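Local coordinates for protein copper induced nitroreductase D (Lactococcus lactis, PDB 2WQF) that probably reduces nitro compounds with the help of bound flavin mononucleotide and takes part in defence against oxidative stress, at residues Leu7-Thr12 with Ala140-Gly145; Lys109-Gln114 with Asp120-Trp125; Asn136-Leu141 with Leu146-Gln151. All blocks are in the same frame, centred on the assembly; numbering follows the deposited sequence. Where two conformers were deposited one is given.

From the N terminus, helix 3-9 and the turn after it wait for 127 residues until contact 1 brings them against the C-terminal end of helix 121-143. Nested in that long loop, contact 2 closes a short one, folding helix 105-114 back against the start of helix 121-143. Contact 3 opens on the last turns of that helix, where contact 1 ends, and shares Ala140 and Leu141 with it; it returns the chain through a turn into strand 146-151. All three use helix 121-143. Contacts 1 and 3 touch and share one flavin mononucleotide; contact 2, about 32 Å from contact 1 between centres and on the opposite side of the chain's centre, borders a bound flavin through Trp125.

Contact 1: Leu7-Thr12 with Ala140-Gly145; sequences LENRRT and ALAELG. With FMN (flavin mononucleotide), chain B.
Asn9 and Arg10 rest on Ala142 where the N-terminal helix of the nitroreductase fold gives way to the loop that holds the FMN phosphate. In the conformer described, CG of Asn9 lies opposite the backbone N (chi1 -173°), which carries the amide over the last turn of helix 121-143; its ND2 lies 3.3 Å from the carbonyl O of Ala142. The approach of Glu143 OE2 to Asn9 ND2, 3.8 Å, is loose and doubtful, since both side chains have a second position. The chain then leaves the helix, and the CA of Arg10 sits 3.8 Å from the methyl CB of Ala142, a small side chain that lets the two backbones approach closely. Helix 121-143 ends just after Ala142 in a Schellman motif, with Gly145 N bonded to Ala142 O.

From Arg10 onward the side chains serve the ligand. Bends at chi2 and chi3 lead the Arg10 guanidinium away from Ala142, past Thr139 and Trp138 of the same helix, and set it edge-on to the phosphate, with the phosphorus in its plane: NH1 donates to FMN O2P at 2.8 Å, almost straight, and NH2 to O1P at 2.8 Å. Arg11, also meeting the phosphate with its edge, gives the NE hydrogen to FMN O3P (2.8 Å), while its NH2 is held by the carbonyl of Gly187. With Lys189 as a further ligand of FMN, positive charge would probably stabilise the phosphate. Thr12 completes the grip twice over: its backbone N donates to O3P, and its OG1 donates to FMN O2P at 2.7 Å.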
loop_
_atom_site.group_PDB
_atom_site.type_symbol
_atom_site.label_atom_id
_atom_site.label_comp_id
_atom_site.label_asym_id
_atom_site.label_seq_id
_atom_site.Cartn_x
_atom_site.Cartn_y
_atom_site.Cartn_z
ATOM N N LEU A 7 2.560 -2.877 -13.288
ATOM C CA LEU A 7 2.766 -1.719 -12.424
ATOM C C LEU A 7 2.989 -0.465 -13.251
ATOM O O LEU A 7 2.435 0.590 -12.947
ATOM C CB LEU A 7 3.955 -1.910 -11.474
ATOM C CG LEU A 7 3.830 -3.010 -10.410
ATOM C CD1 LEU A 7 5.059 -2.931 -9.511
ATOM C CD2 LEU A 7 2.560 -2.905 -9.595
ATOM N N GLU A 8 3.836 -0.574 -14.265
ATOM C CA GLU A 8 4.165 0.562 -15.115
ATOM C C GLU A 8 2.930 1.075 -15.856
ATOM O O GLU A 8 2.807 2.276 -16.096
ATOM C CB GLU A 8 5.298 0.184 -16.079
ATOM C CG GLU A 8 5.871 1.374 -16.830
ATOM C CD GLU A 8 7.139 1.032 -17.571
ATOM O OE1 GLU A 8 7.540 -0.157 -17.559
ATOM O OE2 GLU A 8 7.727 1.959 -18.171
ATOM N N ASN A 9 2.007 0.176 -16.185
ATOM C CA ASN A 9 0.827 0.535 -16.962
ATOM C C ASN A 9 -0.248 1.282 -16.157
ATOM O O ASN A 9 -1.088 1.975 -16.731
ATOM C CB ASN A 9 0.234 -0.725 -17.598
ATOM C CG ASN A 9 -0.901 -0.419 -18.550
ATOM O OD1 ASN A 9 -0.731 0.330 -19.521
ATOM N ND2 ASN A 9 -2.067 -0.984 -18.272
ATOM N N ARG A 10 -0.216 1.137 -14.837
ATOM C CA ARG A 10 -1.122 1.858 -13.947
ATOM C C ARG A 10 -0.663 3.310 -13.875
ATOM O O ARG A 10 0.494 3.586 -13.531
ATOM C CB ARG A 10 -1.132 1.270 -12.540
ATOM C CG ARG A 10 -2.081 1.993 -11.584
ATOM C CD ARG A 10 -1.538 2.153 -10.199
ATOM N NE ARG A 10 -0.240 2.784 -10.259
ATOM C CZ ARG A 10 -0.015 4.086 -10.455
ATOM N NH1 ARG A 10 -1.008 4.967 -10.473
ATOM N NH2 ARG A 10 1.235 4.510 -10.574
ATOM N N ARG A 11 -1.559 4.225 -14.233
ATOM C CA ARG A 11 -1.299 5.654 -14.174
ATOM C C ARG A 11 -2.534 6.409 -13.698
ATOM O O ARG A 11 -3.659 5.906 -13.748
ATOM C CB ARG A 11 -0.884 6.199 -15.537
ATOM C CG ARG A 11 0.426 5.624 -16.079
ATOM C CD ARG A 11 1.644 6.007 -15.254
ATOM N NE ARG A 11 1.775 7.456 -15.115
ATOM C CZ ARG A 11 2.238 8.261 -16.062
ATOM N NH1 ARG A 11 2.704 7.766 -17.207
ATOM N NH2 ARG A 11 2.289 9.549 -15.838
ATOM N N THR A 12 -2.300 7.636 -13.250
ATOM C CA THR A 12 -3.373 8.580 -12.971
ATOM C C THR A 12 -3.957 9.081 -14.291
ATOM O O THR A 12 -3.272 9.689 -15.121
ATOM C CB THR A 12 -2.860 9.749 -12.120
ATOM O OG1 THR A 12 -2.576 9.285 -10.800
ATOM C CG2 THR A 12 -3.885 10.866 -12.038
ATOM N N ALA A 140 -5.215 -3.358 -11.057
ATOM C CA ALA A 140 -6.074 -4.374 -11.661
ATOM C C ALA A 140 -7.011 -3.746 -12.723
ATOM O O ALA A 140 -7.248 -4.312 -13.799
ATOM C CB ALA A 140 -6.866 -5.128 -10.585
ATOM N N LEU A 141 -7.545 -2.574 -12.406
ATOM C CA LEU A 141 -8.399 -1.839 -13.343
ATOM C C LEU A 141 -7.597 -1.444 -14.593
ATOM O O LEU A 141 -8.096 -1.556 -15.722
ATOM C CB LEU A 141 -8.983 -0.610 -12.665
ATOM C CG LEU A 141 -10.041 -0.850 -11.590
ATOM C CD1 LEU A 141 -10.383 0.456 -10.885
ATOM C CD2 LEU A 141 -11.276 -1.477 -12.165
ATOM N N ALA A 142 -6.355 -1.008 -14.411
ATOM C CA ALA A 142 -5.525 -0.632 -15.547
ATOM C C ALA A 142 -5.310 -1.835 -16.458
ATOM O O ALA A 142 -5.245 -1.696 -17.677
ATOM C CB ALA A 142 -4.195 -0.036 -15.085
ATOM N N GLU A 143 -5.200 -3.031 -15.872
ATOM C CA GLU A 143 -5.017 -4.228 -16.681
ATOM C C GLU A 143 -6.257 -4.547 -17.530
ATOM O O GLU A 143 -6.139 -5.166 -18.590
ATOM C CB GLU A 143 -4.603 -5.419 -15.814
ATOM C CG GLU A 143 -3.174 -5.290 -15.301
ATOM C CD GLU A 143 -2.123 -5.485 -16.394
ATOM O OE1 GLU A 143 -1.801 -6.661 -16.736
ATOM O OE2 GLU A 143 -1.630 -4.452 -16.913
ATOM N N LEU A 144 -7.435 -4.121 -17.075
ATOM C CA LEU A 144 -8.654 -4.242 -17.885
ATOM C C LEU A 144 -8.750 -3.158 -18.960
ATOM O O LEU A 144 -9.693 -3.148 -19.751
ATOM C CB LEU A 144 -9.900 -4.164 -16.994
ATOM C CG LEU A 144 -10.066 -5.255 -15.950
ATOM C CD1 LEU A 144 -11.309 -4.967 -15.147
ATOM C CD2 LEU A 144 -10.136 -6.585 -16.629
ATOM N N GLY A 145 -7.792 -2.235 -18.982
ATOM C CA GLY A 145 -7.790 -1.127 -19.930
ATOM C C GLY A 145 -8.542 0.108 -19.460
ATOM O O GLY A 145 -8.756 1.048 -20.231
HETATM N N1 FMN B . -4.020 12.344 -7.016
HETATM C C2 FMN B . -5.128 13.309 -7.005
HETATM O O2 FMN B . -5.507 13.808 -8.040
HETATM N N3 FMN B . -5.682 13.697 -5.741
HETATM C C4 FMN B . -5.249 13.174 -4.537
HETATM O O4 FMN B . -5.821 13.468 -3.525
HETATM C C4A FMN B . -4.128 12.229 -4.547
HETATM N N5 FMN B . -3.622 11.719 -3.475
HETATM C C5A FMN B . -2.762 10.498 -3.596
HETATM C C6 FMN B . -2.485 9.692 -2.362
HETATM C C7 FMN B . -1.788 8.563 -2.410
HETATM C C7M FMN B . -1.512 7.811 -1.128
HETATM C C8 FMN B . -1.291 8.078 -3.755
HETATM C C8M FMN B . -0.554 6.753 -3.846
HETATM C C9 FMN B . -1.503 8.795 -4.864
HETATM C C9A FMN B . -2.291 10.079 -4.799
HETATM N N10 FMN B . -2.536 10.895 -5.946
HETATM C C10 FMN B . -3.557 11.845 -5.877
HETATM C "C1'" FMN B . -1.998 10.545 -7.253
HETATM C "C2'" FMN B . -0.494 10.801 -7.306
HETATM O "O2'" FMN B . -0.266 12.183 -7.400
HETATM C "C3'" FMN B . 0.067 10.026 -8.501
HETATM O "O3'" FMN B . -0.090 8.660 -8.166
HETATM C "C4'" FMN B . 1.561 10.331 -8.702
HETATM O "O4'" FMN B . 1.730 11.668 -9.153
HETATM C "C5'" FMN B . 2.218 9.374 -9.695
HETATM O "O5'" FMN B . 1.527 9.458 -10.934
HETATM P P FMN B . 0.825 8.125 -11.563
HETATM O O1P FMN B . 1.820 7.040 -11.643
HETATM O O2P FMN B . -0.379 7.727 -10.627
HETATM O O3P FMN B . 0.303 8.577 -12.996
#

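Contact 2: Lys109-Gln114 with Asp120-Trp125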
loop_
_atom_site.group_PDB
_atom_site.type_symbol
_atom_site.label_atom_id
_atom_site.label_comp_id
_atom_site.label_asym_id
_atom_site.label_seq_id
_atom_site.Cartn_x
_atom_site.Cartn_y
_atom_site.Cartn_z
ATOM N N LYS A 109 -9.770 -1.552 16.602
ATOM C CA LYS A 109 -9.921 -1.426 18.053
ATOM C C LYS A 109 -9.891 -2.805 18.724
ATOM O O LYS A 109 -9.305 -2.981 19.799
ATOM C CB LYS A 109 -11.228 -0.686 18.382
ATOM C CG LYS A 109 -11.488 -0.438 19.865
ATOM C CD LYS A 109 -12.737 0.440 20.072
ATOM C CE LYS A 109 -13.061 0.690 21.554
ATOM N NZ LYS A 109 -13.781 -0.459 22.185
ATOM N N ASN A 110 -10.547 -3.779 18.113
ATOM C CA ASN A 110 -10.554 -5.137 18.658
ATOM C C ASN A 110 -9.153 -5.735 18.724
ATOM O O ASN A 110 -8.797 -6.404 19.701
ATOM C CB ASN A 110 -11.447 -6.035 17.810
ATOM C CG ASN A 110 -12.913 -5.814 18.087
ATOM O OD1 ASN A 110 -13.277 -5.223 19.106
ATOM N ND2 ASN A 110 -13.769 -6.307 17.202
ATOM N N LEU A 111 -8.357 -5.487 17.688
ATOM C CA LEU A 111 -6.996 -5.982 17.620
ATOM C C LEU A 111 -6.152 -5.306 18.701
ATOM O O LEU A 111 -5.343 -5.944 19.370
ATOM C CB LEU A 111 -6.402 -5.708 16.239
ATOM C CG LEU A 111 -6.944 -6.589 15.118
ATOM C CD1 LEU A 111 -6.608 -6.022 13.771
ATOM C CD2 LEU A 111 -6.372 -7.979 15.267
ATOM N N GLN A 112 -6.360 -4.007 18.875
ATOM C CA GLN A 112 -5.652 -3.258 19.904
ATOM C C GLN A 112 -5.921 -3.829 21.305
ATOM O O GLN A 112 -5.029 -3.837 22.166
ATOM C CB GLN A 112 -6.081 -1.793 19.862
ATOM C CG GLN A 112 -5.588 -1.011 18.642
ATOM C CD GLN A 112 -6.071 0.426 18.671
ATOM O OE1 GLN A 112 -7.277 0.688 18.710
ATOM N NE2 GLN A 112 -5.135 1.368 18.680
ATOM N N GLU A 113 -7.154 -4.290 21.524
ATOM C CA GLU A 113 -7.574 -4.853 22.804
ATOM C C GLU A 113 -7.041 -6.262 23.015
ATOM O O GLU A 113 -6.688 -6.626 24.138
ATOM C CB GLU A 113 -9.102 -4.891 22.892
ATOM C CG GLU A 113 -9.769 -3.517 22.878
ATOM C CD GLU A 113 -11.283 -3.598 22.725
ATOM O OE1 GLU A 113 -11.830 -4.724 22.650
ATOM O OE2 GLU A 113 -11.922 -2.526 22.675
ATOM N N GLN A 114 -6.998 -7.052 21.939
ATOM C CA GLN A 114 -6.590 -8.459 22.017
ATOM C C GLN A 114 -5.081 -8.569 22.162
ATOM O O GLN A 114 -4.586 -9.448 22.870
ATOM C CB GLN A 114 -7.049 -9.244 20.777
ATOM N N ASP A 120 -0.413 0.265 19.293
ATOM C CA ASP A 120 0.018 1.433 18.522
ATOM C C ASP A 120 0.252 1.101 17.042
ATOM O O ASP A 120 0.154 1.964 16.163
ATOM C CB ASP A 120 1.285 2.027 19.139
ATOM C CG ASP A 120 1.016 2.760 20.438
ATOM O OD1 ASP A 120 -0.151 2.770 20.885
ATOM O OD2 ASP A 120 1.971 3.331 21.011
ATOM N N ASN A 121 0.554 -0.162 16.776
ATOM C CA ASN A 121 0.855 -0.618 15.436
ATOM C C ASN A 121 -0.367 -0.785 14.538
ATOM O O ASN A 121 -0.298 -0.532 13.344
ATOM C CB ASN A 121 1.615 -1.953 15.508
ATOM C CG ASN A 121 2.941 -1.835 16.233
ATOM O OD1 ASN A 121 3.942 -1.414 15.657
ATOM N ND2 ASN A 121 2.955 -2.217 17.497
ATOM N N PHE A 122 -1.486 -1.223 15.100
ATOM C CA PHE A 122 -2.630 -1.563 14.272
ATOM C C PHE A 122 -3.165 -0.392 13.437
ATOM O O PHE A 122 -3.455 -0.600 12.267
ATOM C CB PHE A 122 -3.735 -2.227 15.084
ATOM C CG PHE A 122 -3.325 -3.556 15.633
ATOM C CD1 PHE A 122 -3.056 -4.605 14.773
ATOM C CD2 PHE A 122 -3.156 -3.746 17.002
ATOM C CE1 PHE A 122 -2.632 -5.828 15.251
ATOM C CE2 PHE A 122 -2.735 -4.976 17.498
ATOM C CZ PHE A 122 -2.474 -6.016 16.614
ATOM N N PRO A 123 -3.282 0.822 14.023
ATOM C CA PRO A 123 -3.718 1.960 13.191
ATOM C C PRO A 123 -2.753 2.212 12.016
ATOM O O PRO A 123 -3.178 2.490 10.889
ATOM C CB PRO A 123 -3.722 3.143 14.171
ATOM C CG PRO A 123 -3.989 2.512 15.501
ATOM C CD PRO A 123 -3.242 1.178 15.452
ATOM N N VAL A 124 -1.457 2.080 12.273
ATOM C CA VAL A 124 -0.436 2.251 11.238
ATOM C C VAL A 124 -0.586 1.197 10.144
ATOM O O VAL A 124 -0.608 1.508 8.952
ATOM C CB VAL A 124 0.985 2.170 11.860
ATOM C CG1 VAL A 124 2.073 2.042 10.785
ATOM C CG2 VAL A 124 1.255 3.422 12.719
ATOM N N TRP A 125 -0.703 -0.054 10.548
ATOM C CA TRP A 125 -0.804 -1.144 9.591
ATOM C C TRP A 125 -2.110 -1.058 8.821
ATOM O O TRP A 125 -2.171 -1.465 7.670
ATOM C CB TRP A 125 -0.679 -2.496 10.305
ATOM C CG TRP A 125 0.688 -2.741 10.878
ATOM C CD1 TRP A 125 1.871 -2.211 10.439
ATOM C CD2 TRP A 125 1.013 -3.577 11.990
ATOM N NE1 TRP A 125 2.915 -2.677 11.211
ATOM C CE2 TRP A 125 2.412 -3.511 12.170
ATOM C CE3 TRP A 125 0.256 -4.365 12.863
ATOM C CZ2 TRP A 125 3.070 -4.228 13.157
ATOM C CZ3 TRP A 125 0.913 -5.064 13.847
ATOM C CH2 TRP A 125 2.302 -4.983 13.998
#
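Phe122 turns one ring face to Leu111, whose CB stands 3.6 Å from the ring centroid and almost exactly on the ring normal. This CH-pi contact is the centre of a helical hairpin whose arms, 109-114 and 121-125, run at 147° to each other with their axes 9.5 Å apart.

Apolar and van der Waals contacts spread around it. With CG of Phe122 anti to its carbonyl carbon (chi1 -65°), the ring extends to the backbone of the other helix, and CE2 comes within 3.4 Å of the carbonyl O of Leu111. The methyl CD1 of Leu111 adds a contact with Phe122 CD1 at 4.0 Å. Alongside, the aliphatic CG of Gln112 slides past the ring, 4.0 Å from Phe122 CD2, and Gln112 NE2 comes up against Pro123 CG, 3.6 Å away.

The polar part is modest. The same NE2 donates to the carbonyl of Ala119, which ties the side chain to the turn just ahead of the second arm.

In the fold, the hairpin joins helix 105-114, which follows strand 97-104, to the long helix 121-143; Phe115 packs on Phe122, and Trp125 meets His152 of the second subunit and touches a bound FMN.

Contact 3: Asn136-Leu141 with Leu146-Gln151; sequences NVWTAL and LGANLQ. With FMN (flavin mononucleotide), chain B.
Trp138 extends its indole beside strand 146-151 and Leu141 binds the start of that strand, where helix 121-143 turns back sharply into strand 146-151 of the antiparallel sheet in the alpha+beta nitroreductase fold. Helix and strand run nearly antiparallel, 152° apart, and every touching residue is buried.

The close-packed half belongs to Trp138. Its CG is anti to the backbone N (chi1 -165°), which sends the ring along the strand toward the ribityl phosphate of FMN. The five-membered ring meets Ala148, CD1 to CB 3.7 Å, and farther along CZ3 meets Leu150 CB at 3.8 Å, the two side chains crossing at about a right angle. NE1 makes a weak, bent bond to the carbonyl O of Ala148 (3.2 Å, 128°) and probably also donates to the carbonyl O of Arg11, while Arg10 lies on the indole in a cation-pi contact. Trp138 therefore lies between strand 146-151 and the phosphate-binding loop, in contact with both.

Near the turn the backbones are closest, joined by Leu146 N to Leu141 O (3.1 Å), but the side chains pack loosely: the leucine methyls only approach, Leu141 CD2 to Leu146 CD1 4.4 Å. Beside them a water molecule joins helix to strand, donating to Trp138 O at 2.9 Å and to Leu146 O as well; it lies at the edge of the indole, in its plane.

At the strand's far end the flavin takes over. Leu150 CD2 packs on the dimethylbenzene ring, and Gln151 addresses the pyrimidine: FMN N3 donates weakly to its OE1, while NE2, fixed by Asn149 OD1 at 2.8 Å, donates to FMN O2 at 3.0 Å.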
loop_
_atom_site.group_PDB
_atom_site.type_symbol
_atom_site.label_atom_id
_atom_site.label_comp_id
_atom_site.label_asym_id
_atom_site.label_seq_id
_atom_site.Cartn_x
_atom_site.Cartn_y
_atom_site.Cartn_z
ATOM N N ASN A 136 -3.643 -1.906 -5.495
ATOM C CA ASN A 136 -3.872 -3.183 -6.135
ATOM C C ASN A 136 -5.131 -3.119 -7.019
ATOM O O ASN A 136 -5.150 -3.667 -8.121
ATOM C CB ASN A 136 -3.918 -4.366 -5.126
ATOM C CG ASN A 136 -2.536 -4.850 -4.744
ATOM O OD1 ASN A 136 -1.557 -4.548 -5.434
ATOM N ND2 ASN A 136 -2.443 -5.584 -3.640
ATOM N N VAL A 137 -6.182 -2.481 -6.518
ATOM C CA VAL A 137 -7.396 -2.293 -7.294
ATOM C C VAL A 137 -7.118 -1.419 -8.524
ATOM O O VAL A 137 -7.506 -1.734 -9.643
ATOM C CB VAL A 137 -8.530 -1.694 -6.441
ATOM C CG1 VAL A 137 -9.687 -1.231 -7.313
ATOM C CG2 VAL A 137 -9.022 -2.716 -5.415
ATOM N N TRP A 138 -6.397 -0.342 -8.295
ATOM C CA TRP A 138 -6.061 0.619 -9.344
ATOM C C TRP A 138 -5.320 -0.087 -10.484
ATOM O O TRP A 138 -5.625 0.106 -11.664
ATOM C CB TRP A 138 -5.190 1.710 -8.705
ATOM C CG TRP A 138 -4.985 2.990 -9.450
ATOM C CD1 TRP A 138 -5.258 3.258 -10.756
ATOM C CD2 TRP A 138 -4.397 4.178 -8.904
ATOM N NE1 TRP A 138 -4.914 4.580 -11.047
ATOM C CE2 TRP A 138 -4.386 5.146 -9.918
ATOM C CE3 TRP A 138 -3.918 4.524 -7.634
ATOM C CZ2 TRP A 138 -3.878 6.431 -9.706
ATOM C CZ3 TRP A 138 -3.412 5.792 -7.432
ATOM C CH2 TRP A 138 -3.408 6.732 -8.465
ATOM N N THR A 139 -4.324 -0.882 -10.122
ATOM C CA THR A 139 -3.537 -1.587 -11.100
ATOM C C THR A 139 -4.353 -2.670 -11.802
ATOM O O THR A 139 -4.228 -2.868 -13.016
ATOM C CB THR A 139 -2.259 -2.206 -10.455
ATOM O OG1 THR A 139 -1.524 -1.172 -9.792
ATOM C CG2 THR A 139 -1.401 -2.851 -11.513
ATOM N N ALA A 140 -5.215 -3.358 -11.057
ATOM C CA ALA A 140 -6.074 -4.374 -11.661
ATOM C C ALA A 140 -7.011 -3.746 -12.723
ATOM O O ALA A 140 -7.248 -4.312 -13.799
ATOM C CB ALA A 140 -6.866 -5.128 -10.585
ATOM N N LEU A 141 -7.545 -2.574 -12.406
ATOM C CA LEU A 141 -8.399 -1.839 -13.343
ATOM C C LEU A 141 -7.597 -1.444 -14.593
ATOM O O LEU A 141 -8.096 -1.556 -15.722
ATOM C CB LEU A 141 -8.983 -0.610 -12.665
ATOM C CG LEU A 141 -10.041 -0.850 -11.590
ATOM C CD1 LEU A 141 -10.383 0.456 -10.885
ATOM C CD2 LEU A 141 -11.276 -1.477 -12.165
ATOM N N LEU A 146 -8.930 0.103 -18.185
ATOM C CA LEU A 146 -9.629 1.221 -17.555
ATOM C C LEU A 146 -8.658 2.117 -16.823
ATOM O O LEU A 146 -7.674 1.657 -16.275
ATOM C CB LEU A 146 -10.688 0.712 -16.589
ATOM C CG LEU A 146 -11.801 -0.121 -17.223
ATOM C CD1 LEU A 146 -12.854 -0.554 -16.209
ATOM C CD2 LEU A 146 -12.440 0.621 -18.385
ATOM N N GLY A 147 -8.932 3.404 -16.813
ATOM C CA GLY A 147 -8.107 4.338 -16.069
ATOM C C GLY A 147 -8.758 4.695 -14.756
ATOM O O GLY A 147 -9.936 4.417 -14.514
ATOM N N ALA A 148 -7.986 5.322 -13.893
ATOM C CA ALA A 148 -8.498 5.758 -12.602
ATOM C C ALA A 148 -7.633 6.861 -12.040
ATOM O O ALA A 148 -6.479 7.049 -12.457
ATOM C CB ALA A 148 -8.562 4.574 -11.593
ATOM N N ASN A 149 -8.187 7.578 -11.059
ATOM C CA ASN A 149 -7.439 8.561 -10.273
ATOM C C ASN A 149 -7.940 8.502 -8.832
ATOM O O ASN A 149 -9.068 8.090 -8.574
ATOM C CB ASN A 149 -7.516 9.959 -10.912
ATOM C CG ASN A 149 -8.927 10.520 -10.928
ATOM O OD1 ASN A 149 -9.423 10.985 -9.927
ATOM N ND2 ASN A 149 -9.571 10.457 -12.059
ATOM N N LEU A 150 -7.065 8.841 -7.902
ATOM C CA LEU A 150 -7.330 8.693 -6.491
ATOM C C LEU A 150 -7.505 10.058 -5.816
ATOM O O LEU A 150 -6.592 10.875 -5.804
ATOM C CB LEU A 150 -6.174 7.923 -5.820
ATOM C CG LEU A 150 -6.354 7.616 -4.333
ATOM C CD1 LEU A 150 -7.505 6.671 -4.108
ATOM C CD2 LEU A 150 -5.061 7.056 -3.757
ATOM N N GLN A 151 -8.694 10.275 -5.261
ATOM C CA GLN A 151 -9.066 11.514 -4.621
ATOM C C GLN A 151 -9.256 11.344 -3.127
ATOM O O GLN A 151 -9.426 10.225 -2.612
ATOM C CB GLN A 151 -10.343 12.082 -5.239
ATOM C CG GLN A 151 -10.257 12.378 -6.719
ATOM C CD GLN A 151 -9.031 13.198 -7.059
ATOM O OE1 GLN A 151 -8.720 14.164 -6.375
ATOM N NE2 GLN A 151 -8.311 12.794 -8.094
HETATM N N1 FMN B . -4.020 12.344 -7.016
HETATM C C2 FMN B . -5.128 13.309 -7.005
HETATM O O2 FMN B . -5.507 13.808 -8.040
HETATM N N3 FMN B . -5.682 13.697 -5.741
HETATM C C4 FMN B . -5.249 13.174 -4.537
HETATM O O4 FMN B . -5.821 13.468 -3.525
HETATM C C4A FMN B . -4.128 12.229 -4.547
HETATM N N5 FMN B . -3.622 11.719 -3.475
HETATM C C5A FMN B . -2.762 10.498 -3.596
HETATM C C6 FMN B . -2.485 9.692 -2.362
HETATM C C7 FMN B . -1.788 8.563 -2.410
HETATM C C7M FMN B . -1.512 7.811 -1.128
HETATM C C8 FMN B . -1.291 8.078 -3.755
HETATM C C8M FMN B . -0.554 6.753 -3.846
HETATM C C9 FMN B . -1.503 8.795 -4.864
HETATM C C9A FMN B . -2.291 10.079 -4.799
HETATM N N10 FMN B . -2.536 10.895 -5.946
HETATM C C10 FMN B . -3.557 11.845 -5.877
HETATM C "C1'" FMN B . -1.998 10.545 -7.253
HETATM C "C2'" FMN B . -0.494 10.801 -7.306
HETATM O "O2'" FMN B . -0.266 12.183 -7.400
HETATM C "C3'" FMN B . 0.067 10.026 -8.501
HETATM O "O3'" FMN B . -0.090 8.660 -8.166
HETATM C "C4'" FMN B . 1.561 10.331 -8.702
HETATM O "O4'" FMN B . 1.730 11.668 -9.153
HETATM C "C5'" FMN B . 2.218 9.374 -9.695
HETATM O "O5'" FMN B . 1.527 9.458 -10.934
HETATM P P FMN B . 0.825 8.125 -11.563
HETATM O O1P FMN B . 1.820 7.040 -11.643
HETATM O O2P FMN B . -0.379 7.727 -10.627
HETATM O O3P FMN B . 0.303 8.577 -12.996
HETATM O O HOH W 1 -6.494 2.156 -13.589
#